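Side-chain contact in putative nucleoside-diphosphate-sugar epimerase (Staphylococcus aureus subsp. aureus, PDB 3E48), which is of unknown function but, with its Rossmann-type NAD(P)-binding fold, may be a nucleoside-diphosphate-sugar epimerase: residues E87-A92 and A99-I104. Residues are numbered along the deposited sequence; the frame is centred on the assembly and turned at random.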
loop_
_atom_site.group_PDB
_atom_site.type_symbol
_atom_site.label_atom_id
_atom_site.label_comp_id
_atom_site.label_asym_id
_atom_site.label_seq_id
_atom_site.Cartn_x
_atom_site.Cartn_y
_atom_site.Cartn_z
ATOM N N GLU B 87 -7.627 8.537 -6.015
ATOM C CA GLU B 87 -7.520 9.939 -5.647
ATOM C C GLU B 87 -8.829 10.611 -6.044
ATOM O O GLU B 87 -9.384 11.389 -5.278
ATOM C CB GLU B 87 -6.361 10.624 -6.379
ATOM C CG GLU B 87 -4.966 10.321 -5.833
ATOM C CD GLU B 87 -4.719 10.899 -4.451
ATOM O OE1 GLU B 87 -5.269 11.974 -4.139
ATOM O OE2 GLU B 87 -3.952 10.294 -3.676
ATOM N N ASN B 88 -9.326 10.299 -7.235
ATOM C CA ASN B 88 -10.565 10.905 -7.692
ATOM C C ASN B 88 -11.753 10.440 -6.869
ATOM O O ASN B 88 -12.664 11.219 -6.583
ATOM C CB ASN B 88 -10.776 10.632 -9.181
ATOM C CG ASN B 88 -9.798 11.407 -10.047
ATOM O OD1 ASN B 88 -9.211 12.396 -9.595
ATOM N ND2 ASN B 88 -9.625 10.975 -11.293
ATOM N N LEU B 89 -11.741 9.170 -6.479
ATOM C CA LEU B 89 -12.818 8.625 -5.659
ATOM C C LEU B 89 -12.961 9.450 -4.383
ATOM O O LEU B 89 -14.050 9.928 -4.063
ATOM C CB LEU B 89 -12.512 7.171 -5.296
ATOM C CG LEU B 89 -13.388 6.529 -4.221
ATOM C CD1 LEU B 89 -14.844 6.442 -4.690
ATOM C CD2 LEU B 89 -12.838 5.136 -3.919
ATOM N N VAL B 90 -11.855 9.622 -3.662
ATOM C CA VAL B 90 -11.864 10.383 -2.415
ATOM C C VAL B 90 -12.212 11.856 -2.624
ATOM O O VAL B 90 -13.005 12.422 -1.870
ATOM C CB VAL B 90 -10.502 10.286 -1.687
ATOM C CG1 VAL B 90 -10.501 11.186 -0.458
ATOM C CG2 VAL B 90 -10.239 8.841 -1.280
ATOM N N TYR B 91 -11.619 12.477 -3.639
ATOM C CA TYR B 91 -11.882 13.883 -3.911
ATOM C C TYR B 91 -13.351 14.133 -4.207
ATOM O O TYR B 91 -13.951 15.067 -3.671
ATOM C CB TYR B 91 -11.041 14.362 -5.092
ATOM C CG TYR B 91 -11.264 15.815 -5.445
ATOM C CD1 TYR B 91 -12.344 16.206 -6.233
ATOM C CD2 TYR B 91 -10.400 16.802 -4.978
ATOM C CE1 TYR B 91 -12.558 17.539 -6.549
ATOM C CE2 TYR B 91 -10.603 18.143 -5.287
ATOM C CZ TYR B 91 -11.685 18.504 -6.076
ATOM O OH TYR B 91 -11.887 19.823 -6.406
ATOM N N ALA B 92 -13.923 13.297 -5.067
ATOM C CA ALA B 92 -15.324 13.440 -5.450
ATOM C C ALA B 92 -16.263 13.121 -4.294
ATOM O O ALA B 92 -17.307 13.759 -4.151
ATOM C CB ALA B 92 -15.636 12.546 -6.642
ATOM N N ALA B 99 -21.299 10.006 2.013
ATOM C CA ALA B 99 -21.055 9.648 3.406
ATOM C C ALA B 99 -20.341 8.332 3.657
ATOM O O ALA B 99 -19.760 8.139 4.725
ATOM C CB ALA B 99 -22.372 9.655 4.172
ATOM N N HIS B 100 -20.385 7.421 2.696
ATOM C CA HIS B 100 -19.740 6.137 2.901
ATOM C C HIS B 100 -19.247 5.532 1.603
ATOM O O HIS B 100 -19.895 5.652 0.564
ATOM C CB HIS B 100 -20.717 5.181 3.594
ATOM C CG HIS B 100 -20.049 4.016 4.250
ATOM N ND1 HIS B 100 -19.678 2.885 3.559
ATOM C CD2 HIS B 100 -19.635 3.831 5.527
ATOM C CE1 HIS B 100 -19.063 2.053 4.378
ATOM N NE2 HIS B 100 -19.021 2.602 5.579
ATOM N N ILE B 101 -18.092 4.879 1.670
ATOM C CA ILE B 101 -17.508 4.241 0.501
ATOM C C ILE B 101 -17.243 2.769 0.794
ATOM O O ILE B 101 -16.636 2.435 1.807
ATOM C CB ILE B 101 -16.154 4.889 0.103
ATOM C CG1 ILE B 101 -16.378 6.315 -0.413
ATOM C CG2 ILE B 101 -15.464 4.032 -0.960
ATOM C CD1 ILE B 101 -15.089 7.112 -0.604
ATOM N N ILE B 102 -17.732 1.894 -0.077
ATOM C CA ILE B 102 -17.479 0.468 0.061
ATOM C C ILE B 102 -16.484 0.211 -1.065
ATOM O O ILE B 102 -16.826 0.332 -2.240
ATOM C CB ILE B 102 -18.763 -0.369 -0.146
ATOM C CG1 ILE B 102 -19.786 -0.013 0.941
ATOM C CG2 ILE B 102 -18.425 -1.862 -0.101
ATOM C CD1 ILE B 102 -21.142 -0.706 0.800
ATOM N N PHE B 103 -15.245 -0.109 -0.702
ATOM C CA PHE B 103 -14.189 -0.329 -1.689
ATOM C C PHE B 103 -13.912 -1.810 -1.896
ATOM O O PHE B 103 -13.649 -2.533 -0.941
ATOM C CB PHE B 103 -12.907 0.378 -1.236
ATOM C CG PHE B 103 -11.825 0.414 -2.278
ATOM C CD1 PHE B 103 -11.641 1.542 -3.070
ATOM C CD2 PHE B 103 -10.988 -0.677 -2.467
ATOM C CE1 PHE B 103 -10.631 1.585 -4.041
ATOM C CE2 PHE B 103 -9.971 -0.647 -3.437
ATOM C CZ PHE B 103 -9.798 0.488 -4.222
ATOM N N ILE B 104 -13.981 -2.258 -3.146
ATOM C CA ILE B 104 -13.738 -3.662 -3.472
ATOM C C ILE B 104 -12.282 -3.871 -3.894
ATOM O O ILE B 104 -11.931 -3.647 -5.051
ATOM C CB ILE B 104 -14.647 -4.132 -4.624
ATOM C CG1 ILE B 104 -16.113 -3.826 -4.293
ATOM C CG2 ILE B 104 -14.437 -5.625 -4.868
ATOM C CD1 ILE B 104 -16.624 -4.491 -3.038
#
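L89 of helix 84-96 meets I101 and F103 of strand 100-106, and the contact is wholly apolar. L89 and I101 meet end to end, the terminal methyl of I101 against the branch point of L89: CD1 of I101 lies 4.0 Å from CG of L89 and also touches L89 CD1. The other I101 methyl, CG2, comes within 4.1 Å of L89 CD2. L89 CD2 also arrives at the edge of the F103 ring, in the ring plane, 3.9 Å from F103 CD1 and a little farther from F103 CE1. L89 is thus forked over the strand: a chi1 of 168°, with CG anti to the backbone N, carries CG out toward the strand, and a chi2 of 64° turns CD2 to touch both I101 CG2 and the F103 edge, while L89 CD1 stays beside the end of I101. I101 and F103 are two positions apart, on the one strand face turned to the helix. No hydrogen bond crosses. Beyond these three residues, L89 also touches F63 of helix 56-63 and V69 and F71 of strand 68-71, and F103 meets Y120 and A124 of helix 118-131 and the ring of Y137. The contact joins a helix to the parallel strand that follows it, the alpha-beta half of a Rossmann-type beta-alpha-beta unit. With no polar group involved, it depends on close fit and burial of apolar surface rather than on directed bonds.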